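Local coordinates for protein (thiaminase I) (Bacillus subtilis, PDB 3THI), which probably degrades thiamin by exchanging its thiazole moiety for another nucleophile, at residues 57-63 with 341-347; 43-47 with 62-68; 161-165 with 175-179. All blocks are in the same frame, centred on the assembly; numbering follows the deposited sequence.

The three contacts lie in a row on the same side of the chain's centre. Interaction 1 is central. Its centre lies about 9 Å from that of interaction 2 and about 11 Å from that of interaction 3. Interactions 1 and 2 share His62 and Phe63 on helix 60-65 and are joined by the salt bridge from Arg347 to Asp45. Interactions 1 and 3 meet where Leu342 packs on Leu162 and Tyr175. Interactions 2 and 3 do not touch; their nearest atoms are about 6 Å apart. Along the chain, interaction 3 falls wholly between the two segments of interaction 1. Segment 341-347 returns between early and middle parts of the sequence and ties them together.

Interaction 1 of 3, residues 57-63 with 341-347; sequences SIFLSHF and RLGPEVR
Segment 57-63, which runs into helix 60-65, meets the chain leading into helix 346-353, and Ile58, Ser61, Leu342 and Gly343 face each other across the joint. These elements belong to a fold consistent with the periplasmic binding protein clan. Two waters bridge the backbones. Water 1 accepts from Ser61 N (3.0 Å) and can donate to Leu342 O, 2.7 Å away, or to Ser57 O. Water 2 accepts from His62 N (3.1 Å) and can donate to Gly343 O, 2.7 Å away, or to Ile58 O. The acceptors in reach of each water outnumber its protons. Beside them, Ile58 and Leu342 run side by side in the same direction, Ile58 CB to Leu342 CG being 3.7 Å.

The two arginines close the ends of the joint. Arg341 bends at chi2 (-94°) and chi3 (-123°), which folds its guanidinium back onto Leu60. Leu60 CD2 sits over the centre of one face, 3.5 Å from Arg341 CZ. Arg341 NE is bonded outside, to Gly90 O. Arg347 is extended from CG to NE. Its guanidinium plane is 25° from the Phe59 ring, and NH1 comes 3.5 Å from Phe59 CE1. Arg347 NH2 approaches the edge of the Phe63 ring, 3.6 Å from CE1. NH2 hydrogen-bonds to Ser41 O and makes a salt bridge to Asp45 OD1. Val346 CG1 packs on Phe59 CD1.

The contact is buried, yet no clear direct hydrogen bond crosses it. Its polar backbone is joined through water, without the main chains pairing.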
loop_
_atom_site.group_PDB
_atom_site.type_symbol
_atom_site.label_atom_id
_atom_site.label_comp_id
_atom_site.label_asym_id
_atom_site.label_seq_id
_atom_site.Cartn_x
_atom_site.Cartn_y
_atom_site.Cartn_z
ATOM N N SER A 57 -4.319 4.441 5.686
ATOM C CA SER A 57 -5.632 4.303 6.316
ATOM C C SER A 57 -5.770 3.366 7.516
ATOM O O SER A 57 -6.832 3.330 8.138
ATOM C CB SER A 57 -6.690 3.963 5.276
ATOM O OG SER A 57 -6.859 5.055 4.405
ATOM N N ILE A 58 -4.740 2.580 7.838
ATOM C CA ILE A 58 -4.861 1.721 9.015
ATOM C C ILE A 58 -4.915 2.649 10.229
ATOM O O ILE A 58 -5.536 2.328 11.242
ATOM C CB ILE A 58 -3.688 0.695 9.192
ATOM C CG1 ILE A 58 -2.356 1.400 9.404
ATOM C CG2 ILE A 58 -3.609 -0.257 8.015
ATOM C CD1 ILE A 58 -1.243 0.452 9.793
ATOM N N PHE A 59 -4.303 3.826 10.076
ATOM C CA PHE A 59 -4.247 4.838 11.127
ATOM C C PHE A 59 -5.391 5.833 11.098
ATOM O O PHE A 59 -5.518 6.639 12.023
ATOM C CB PHE A 59 -2.916 5.594 11.061
ATOM C CG PHE A 59 -1.726 4.717 11.259
ATOM C CD1 PHE A 59 -1.545 4.036 12.461
ATOM C CD2 PHE A 59 -0.825 4.506 10.226
ATOM C CE1 PHE A 59 -0.483 3.145 12.629
ATOM C CE2 PHE A 59 0.239 3.620 10.382
ATOM C CZ PHE A 59 0.406 2.938 11.586
ATOM N N LEU A 60 -6.247 5.739 10.080
ATOM C CA LEU A 60 -7.388 6.660 9.924
ATOM C C LEU A 60 -8.316 6.755 11.131
ATOM O O LEU A 60 -8.599 7.856 11.601
ATOM C CB LEU A 60 -8.215 6.321 8.678
ATOM C CG LEU A 60 -9.307 7.344 8.358
ATOM C CD1 LEU A 60 -8.653 8.698 8.081
ATOM C CD2 LEU A 60 -10.147 6.893 7.175
ATOM N N SER A 61 -8.791 5.607 11.616
ATOM C CA SER A 61 -9.697 5.551 12.768
ATOM C C SER A 61 -9.133 6.255 14.000
ATOM O O SER A 61 -9.833 7.019 14.663
ATOM C CB SER A 61 -10.053 4.103 13.087
ATOM O OG SER A 61 -10.721 3.509 11.987
ATOM N N HIS A 62 -7.855 6.018 14.273
ATOM C CA HIS A 62 -7.169 6.654 15.386
ATOM C C HIS A 62 -7.128 8.181 15.202
ATOM O O HIS A 62 -7.503 8.928 16.101
ATOM C CB HIS A 62 -5.740 6.111 15.498
ATOM C CG HIS A 62 -4.881 6.873 16.460
ATOM N ND1 HIS A 62 -3.614 7.313 16.141
ATOM C CD2 HIS A 62 -5.130 7.320 17.712
ATOM C CE1 HIS A 62 -3.125 8.005 17.154
ATOM N NE2 HIS A 62 -4.026 8.024 18.118
ATOM N N PHE A 63 -6.652 8.642 14.048
ATOM C CA PHE A 63 -6.568 10.080 13.778
ATOM C C PHE A 63 -7.923 10.761 13.878
ATOM O O PHE A 63 -8.034 11.863 14.410
ATOM C CB PHE A 63 -5.964 10.356 12.394
ATOM C CG PHE A 63 -4.514 9.971 12.268
ATOM C CD1 PHE A 63 -3.699 9.862 13.394
ATOM C CD2 PHE A 63 -3.954 9.727 11.012
ATOM C CE1 PHE A 63 -2.351 9.512 13.267
ATOM C CE2 PHE A 63 -2.610 9.376 10.879
ATOM C CZ PHE A 63 -1.806 9.270 12.008
ATOM N N ARG A 341 -8.455 -1.247 7.000
ATOM C CA ARG A 341 -8.632 -0.317 8.104
ATOM C C ARG A 341 -8.438 -0.985 9.460
ATOM O O ARG A 341 -8.826 -2.133 9.661
ATOM C CB ARG A 341 -10.036 0.273 8.042
ATOM C CG ARG A 341 -10.185 1.310 6.986
ATOM C CD ARG A 341 -9.950 2.691 7.559
ATOM N NE ARG A 341 -11.147 3.464 7.293
ATOM C CZ ARG A 341 -11.924 4.015 8.212
ATOM N NH1 ARG A 341 -11.643 3.933 9.503
ATOM N NH2 ARG A 341 -13.076 4.525 7.827
ATOM N N LEU A 342 -7.850 -0.253 10.395
ATOM C CA LEU A 342 -7.621 -0.780 11.732
ATOM C C LEU A 342 -8.211 0.197 12.727
ATOM O O LEU A 342 -8.253 1.400 12.468
ATOM C CB LEU A 342 -6.122 -0.986 11.991
ATOM C CG LEU A 342 -5.427 -2.018 11.098
ATOM C CD1 LEU A 342 -4.014 -2.247 11.611
ATOM C CD2 LEU A 342 -6.195 -3.314 11.116
ATOM N N GLY A 343 -8.674 -0.331 13.858
ATOM C CA GLY A 343 -9.279 0.494 14.885
ATOM C C GLY A 343 -8.401 1.581 15.472
ATOM O O GLY A 343 -7.189 1.619 15.239
ATOM N N PRO A 344 -8.997 2.454 16.285
ATOM C CA PRO A 344 -8.403 3.598 16.985
ATOM C C PRO A 344 -7.213 3.229 17.881
ATOM O O PRO A 344 -6.300 4.035 18.092
ATOM C CB PRO A 344 -9.551 4.126 17.835
ATOM C CG PRO A 344 -10.773 3.538 17.243
ATOM C CD PRO A 344 -10.391 2.230 16.713
ATOM N N GLU A 345 -7.242 2.020 18.431
ATOM C CA GLU A 345 -6.189 1.566 19.336
ATOM C C GLU A 345 -5.060 0.848 18.620
ATOM O O GLU A 345 -4.252 0.167 19.250
ATOM C CB GLU A 345 -6.782 0.670 20.429
ATOM C CG GLU A 345 -7.913 1.336 21.221
ATOM C CD GLU A 345 -7.528 2.711 21.767
ATOM O OE1 GLU A 345 -6.401 2.861 22.295
ATOM O OE2 GLU A 345 -8.361 3.644 21.663
ATOM N N VAL A 346 -4.975 1.065 17.310
ATOM C CA VAL A 346 -3.956 0.430 16.474
ATOM C C VAL A 346 -2.529 0.505 17.023
ATOM O O VAL A 346 -1.858 -0.517 17.124
ATOM C CB VAL A 346 -4.015 0.930 14.989
ATOM C CG1 VAL A 346 -3.869 2.441 14.897
ATOM C CG2 VAL A 346 -2.973 0.213 14.141
ATOM N N ARG A 347 -2.084 1.690 17.439
ATOM C CA ARG A 347 -0.721 1.838 17.959
ATOM C C ARG A 347 -0.413 0.925 19.147
ATOM O O ARG A 347 0.631 0.282 19.169
ATOM C CB ARG A 347 -0.398 3.294 18.292
ATOM C CG ARG A 347 -0.413 4.215 17.081
ATOM C CD ARG A 347 0.381 5.490 17.344
ATOM N NE ARG A 347 0.180 6.522 16.330
ATOM C CZ ARG A 347 0.642 6.469 15.081
ATOM N NH1 ARG A 347 1.337 5.424 14.645
ATOM N NH2 ARG A 347 0.453 7.500 14.273
HETATM O O HOH W 1 -8.294 2.938 10.303
HETATM O O HOH W 2 -6.431 3.455 13.397
#

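Interaction 2 of 3, residues 43-47 with 62-68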
loop_
_atom_site.group_PDB
_atom_site.type_symbol
_atom_site.label_atom_id
_atom_site.label_comp_id
_atom_site.label_asym_id
_atom_site.label_seq_id
_atom_site.Cartn_x
_atom_site.Cartn_y
_atom_site.Cartn_z
ATOM N N SER A 43 4.750 6.264 12.372
ATOM C CA SER A 43 5.529 6.539 13.570
ATOM C C SER A 43 5.268 7.924 14.158
ATOM O O SER A 43 6.024 8.388 15.010
ATOM C CB SER A 43 7.019 6.380 13.271
ATOM O OG SER A 43 7.438 7.289 12.268
ATOM N N ALA A 44 4.204 8.585 13.707
ATOM C CA ALA A 44 3.877 9.913 14.219
ATOM C C ALA A 44 2.435 10.356 14.002
ATOM O O ALA A 44 1.782 9.986 13.023
ATOM C CB ALA A 44 4.824 10.955 13.631
ATOM N N ASP A 45 1.942 11.141 14.948
ATOM C CA ASP A 45 0.607 11.694 14.840
ATOM C C ASP A 45 0.772 13.041 14.120
ATOM O O ASP A 45 1.881 13.579 14.023
ATOM C CB ASP A 45 -0.016 11.873 16.222
ATOM C CG ASP A 45 -0.391 10.551 16.873
ATOM O OD1 ASP A 45 -0.675 9.552 16.157
ATOM O OD2 ASP A 45 -0.423 10.522 18.120
ATOM N N PRO A 46 -0.319 13.576 13.556
ATOM C CA PRO A 46 -0.237 14.854 12.844
ATOM C C PRO A 46 0.195 16.030 13.711
ATOM O O PRO A 46 -0.405 16.280 14.758
ATOM C CB PRO A 46 -1.671 15.057 12.364
ATOM C CG PRO A 46 -2.170 13.656 12.193
ATOM C CD PRO A 46 -1.672 13.012 13.456
ATOM N N PRO A 47 1.295 16.714 13.328
ATOM C CA PRO A 47 1.756 17.873 14.103
ATOM C C PRO A 47 0.711 18.986 13.928
ATOM O O PRO A 47 0.088 19.098 12.871
ATOM C CB PRO A 47 3.077 18.245 13.405
ATOM C CG PRO A 47 3.576 16.941 12.887
ATOM C CD PRO A 47 2.304 16.320 12.330
ATOM N N HIS A 62 -7.855 6.018 14.273
ATOM C CA HIS A 62 -7.169 6.654 15.386
ATOM C C HIS A 62 -7.128 8.181 15.202
ATOM O O HIS A 62 -7.503 8.928 16.101
ATOM C CB HIS A 62 -5.740 6.111 15.498
ATOM C CG HIS A 62 -4.881 6.873 16.460
ATOM N ND1 HIS A 62 -3.614 7.313 16.141
ATOM C CD2 HIS A 62 -5.130 7.320 17.712
ATOM C CE1 HIS A 62 -3.125 8.005 17.154
ATOM N NE2 HIS A 62 -4.026 8.024 18.118
ATOM N N PHE A 63 -6.652 8.642 14.048
ATOM C CA PHE A 63 -6.568 10.080 13.778
ATOM C C PHE A 63 -7.923 10.761 13.878
ATOM O O PHE A 63 -8.034 11.863 14.410
ATOM C CB PHE A 63 -5.964 10.356 12.394
ATOM C CG PHE A 63 -4.514 9.971 12.268
ATOM C CD1 PHE A 63 -3.699 9.862 13.394
ATOM C CD2 PHE A 63 -3.954 9.727 11.012
ATOM C CE1 PHE A 63 -2.351 9.512 13.267
ATOM C CE2 PHE A 63 -2.610 9.376 10.879
ATOM C CZ PHE A 63 -1.806 9.270 12.008
ATOM N N VAL A 64 -8.956 10.103 13.363
ATOM C CA VAL A 64 -10.302 10.656 13.406
ATOM C C VAL A 64 -10.843 10.764 14.831
ATOM O O VAL A 64 -11.254 11.841 15.267
ATOM C CB VAL A 64 -11.280 9.824 12.561
ATOM C CG1 VAL A 64 -12.718 10.270 12.826
ATOM C CG2 VAL A 64 -10.943 9.968 11.087
ATOM N N ASP A 65 -10.829 9.647 15.554
ATOM C CA ASP A 65 -11.342 9.626 16.920
ATOM C C ASP A 65 -10.570 10.539 17.860
ATOM O O ASP A 65 -11.111 10.984 18.870
ATOM C CB ASP A 65 -11.361 8.198 17.475
ATOM C CG ASP A 65 -12.326 7.283 16.738
ATOM O OD1 ASP A 65 -13.083 7.740 15.850
ATOM O OD2 ASP A 65 -12.332 6.084 17.068
ATOM N N ALA A 66 -9.308 10.815 17.533
ATOM C CA ALA A 66 -8.488 11.695 18.356
ATOM C C ALA A 66 -8.734 13.176 18.049
ATOM O O ALA A 66 -8.183 14.052 18.721
ATOM C CB ALA A 66 -7.016 11.358 18.196
ATOM N N GLY A 67 -9.550 13.444 17.030
ATOM C CA GLY A 67 -9.873 14.818 16.662
ATOM C C GLY A 67 -8.794 15.570 15.894
ATOM O O GLY A 67 -8.762 16.803 15.900
ATOM N N TYR A 68 -7.937 14.823 15.202
ATOM C CA TYR A 68 -6.833 15.374 14.416
ATOM C C TYR A 68 -7.222 15.850 13.016
ATOM O O TYR A 68 -6.603 16.761 12.467
ATOM C CB TYR A 68 -5.752 14.305 14.231
ATOM C CG TYR A 68 -4.852 14.105 15.408
ATOM C CD1 TYR A 68 -4.114 15.159 15.919
ATOM C CD2 TYR A 68 -4.703 12.851 15.987
ATOM C CE1 TYR A 68 -3.241 14.973 16.981
ATOM C CE2 TYR A 68 -3.831 12.652 17.054
ATOM C CZ TYR A 68 -3.104 13.718 17.543
ATOM O OH TYR A 68 -2.236 13.541 18.593
#
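Pro46 packs against two aromatic rings of 62-68, and one carbon does most of the work. Its CD sits over a face of Phe63, 3.9 Å from the ring centroid and 26° off the normal. The same CD lies over the centre of the Tyr68 ring, again 3.9 Å from the centroid, at only 12° off the normal. Both are CH-pi contacts, and seen from Pro46 CD the rings lie in directions roughly at right angles. Next to the proline, the Asp45 carboxylate reaches ring edges. Asp45 OD1 is 3.1 Å from His62 CE1 and 3.3 Å from Phe63 CE1, near the plane of each ring. With Asp45 CG anti to its carbonyl carbon (chi1 -72°), the carboxylate is directed to these two rings. It stands almost perpendicular to the Phe63 ring. Separately, Asp45 CB rests against the end of Tyr68, 3.7 Å from OH.

Tyr68 follows a Schellman motif at the C-terminal end of helix 60-65. Gly67 has positive phi, Tyr68 N bonds to Phe63 O at 3.1 Å, and Gly67 N bonds to Val64 O at 2.9 Å. The motif turns the chain, which is consistent with the place of Tyr68 beside the proline, around the same carbon as Phe63.

Further out, the Asp45 carboxylate has its main partner in Arg347, through a salt bridge from OD1. Asp45 O accepts from Trp39 NE1, and the Trp39 side chain also packs on Pro46. On strand 52-56, Phe53 touches Pro46 and Leu55 touches Phe63.

Interaction 3 of 3, residues 161-165 with 175-179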
loop_
_atom_site.group_PDB
_atom_site.type_symbol
_atom_site.label_atom_id
_atom_site.label_comp_id
_atom_site.label_asym_id
_atom_site.label_seq_id
_atom_site.Cartn_x
_atom_site.Cartn_y
_atom_site.Cartn_z
ATOM N N TYR A 161 -1.093 -10.332 9.332
ATOM C CA TYR A 161 -1.898 -11.134 10.248
ATOM C C TYR A 161 -3.378 -10.703 10.196
ATOM O O TYR A 161 -4.282 -11.526 10.006
ATOM C CB TYR A 161 -1.363 -10.991 11.688
ATOM C CG TYR A 161 -2.191 -11.741 12.709
ATOM C CD1 TYR A 161 -1.969 -13.099 12.947
ATOM C CD2 TYR A 161 -3.249 -11.119 13.378
ATOM C CE1 TYR A 161 -2.781 -13.826 13.818
ATOM C CE2 TYR A 161 -4.073 -11.844 14.256
ATOM C CZ TYR A 161 -3.827 -13.196 14.464
ATOM O OH TYR A 161 -4.621 -13.923 15.310
ATOM N N LEU A 162 -3.607 -9.403 10.363
ATOM C CA LEU A 162 -4.952 -8.836 10.376
ATOM C C LEU A 162 -5.684 -8.955 9.052
ATOM O O LEU A 162 -6.898 -9.125 9.026
ATOM C CB LEU A 162 -4.895 -7.388 10.853
ATOM C CG LEU A 162 -4.461 -7.296 12.317
ATOM C CD1 LEU A 162 -4.257 -5.860 12.737
ATOM C CD2 LEU A 162 -5.514 -7.935 13.166
ATOM N N GLU A 163 -4.946 -8.856 7.954
ATOM C CA GLU A 163 -5.550 -8.996 6.639
ATOM C C GLU A 163 -5.951 -10.453 6.444
ATOM O O GLU A 163 -7.066 -10.748 6.003
ATOM C CB GLU A 163 -4.571 -8.584 5.538
ATOM C CG GLU A 163 -4.266 -7.106 5.513
ATOM C CD GLU A 163 -3.697 -6.665 4.193
ATOM O OE1 GLU A 163 -2.755 -7.319 3.715
ATOM O OE2 GLU A 163 -4.189 -5.665 3.630
ATOM N N ALA A 164 -5.029 -11.356 6.773
ATOM C CA ALA A 164 -5.274 -12.784 6.654
ATOM C C ALA A 164 -6.482 -13.184 7.488
ATOM O O ALA A 164 -7.313 -13.968 7.040
ATOM C CB ALA A 164 -4.041 -13.576 7.111
ATOM N N LEU A 165 -6.591 -12.617 8.687
ATOM C CA LEU A 165 -7.696 -12.934 9.587
ATOM C C LEU A 165 -9.042 -12.616 8.952
ATOM O O LEU A 165 -10.016 -13.337 9.161
ATOM C CB LEU A 165 -7.543 -12.196 10.918
ATOM C CG LEU A 165 -8.474 -12.642 12.045
ATOM C CD1 LEU A 165 -8.240 -14.103 12.344
ATOM C CD2 LEU A 165 -8.244 -11.801 13.294
ATOM N N TYR A 175 -12.038 -3.361 11.961
ATOM C CA TYR A 175 -11.380 -3.622 13.229
ATOM C C TYR A 175 -11.508 -2.507 14.253
ATOM O O TYR A 175 -10.515 -2.159 14.898
ATOM C CB TYR A 175 -9.904 -3.932 13.013
ATOM C CG TYR A 175 -9.633 -5.300 12.436
ATOM C CD1 TYR A 175 -9.865 -6.459 13.186
ATOM C CD2 TYR A 175 -9.087 -5.436 11.159
ATOM C CE1 TYR A 175 -9.549 -7.715 12.676
ATOM C CE2 TYR A 175 -8.767 -6.683 10.644
ATOM C CZ TYR A 175 -8.994 -7.813 11.402
ATOM O OH TYR A 175 -8.636 -9.029 10.883
ATOM N N ASP A 176 -12.710 -1.928 14.385
ATOM C CA ASP A 176 -12.962 -0.872 15.376
ATOM C C ASP A 176 -12.476 -1.451 16.682
ATOM O O ASP A 176 -11.850 -0.775 17.504
ATOM C CB ASP A 176 -14.457 -0.542 15.480
ATOM C CG ASP A 176 -14.915 0.450 14.421
ATOM O OD1 ASP A 176 -14.056 1.205 13.909
ATOM O OD2 ASP A 176 -16.124 0.475 14.098
ATOM N N LEU A 177 -12.762 -2.737 16.836
ATOM C CA LEU A 177 -12.319 -3.502 17.978
ATOM C C LEU A 177 -11.261 -4.424 17.373
ATOM O O LEU A 177 -11.535 -5.151 16.415
ATOM C CB LEU A 177 -13.473 -4.327 18.545
ATOM C CG LEU A 177 -13.182 -5.017 19.874
ATOM C CD1 LEU A 177 -12.932 -3.957 20.948
ATOM C CD2 LEU A 177 -14.365 -5.911 20.254
ATOM N N LEU A 178 -10.023 -4.298 17.834
ATOM C CA LEU A 178 -8.951 -5.154 17.338
ATOM C C LEU A 178 -9.005 -6.515 18.041
ATOM O O LEU A 178 -9.382 -6.604 19.208
ATOM C CB LEU A 178 -7.605 -4.454 17.506
ATOM C CG LEU A 178 -7.480 -3.332 16.468
ATOM C CD1 LEU A 178 -6.598 -2.216 16.987
ATOM C CD2 LEU A 178 -6.961 -3.895 15.141
ATOM N N PRO A 179 -8.628 -7.596 17.333
ATOM C CA PRO A 179 -8.656 -8.953 17.890
ATOM C C PRO A 179 -7.664 -9.269 19.004
ATOM O O PRO A 179 -6.635 -8.596 19.159
ATOM C CB PRO A 179 -8.413 -9.827 16.658
ATOM C CG PRO A 179 -7.440 -9.018 15.892
ATOM C CD PRO A 179 -7.975 -7.591 16.010
#
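Leu162, on helix 154-169, faces the irregular 175-179 segment, with its CA 8.4 Å from that of Pro179, so side chains bridge most of the gap. Tyr175 is the exception that reaches the main chain. Its hydroxyl donates to Leu162 O, with Tyr175 OH modelled at an unusually short 2.5 Å. The donor lies in the carbonyl plane on a lone pair, with a C=O...OH angle of 131°. This bond is consistent with the end of the ring being held at the helix.

Leu162 then spreads its two methyls. CD2 sits over a face of the Tyr175 ring, 4.2 Å from the centroid and 24° off the normal, which makes a CH-pi contact displaced toward the rim. The same CD2 meets Pro179 CG at 3.5 Å. CD1 turns to the Leu178 side and touches its CD2 at 4.1 Å. One turn on, Leu165 CG lies anti to its own amide nitrogen (chi1 -169°). This sets its CD2 at the edge of the Tyr175 ring and 3.9 Å from Pro179 CG. Leu165 CB also closes on Tyr175 OH at 3.4 Å.

Trp349 of helix 346-353 packs on Leu162 and Leu178, and its NE1 bonds to Pro179 O. Leu342 covers Leu162 and Tyr175 as well. The arrangement is a helix followed by a loop that comes back across it, anchored by a tyrosine-to-carbonyl bond and a leucine-proline patch. It lies within the thiaminase-1 family region, whose clan is that of periplasmic binding proteins, and it joins the loop before helix 186-199 to helix 154-169.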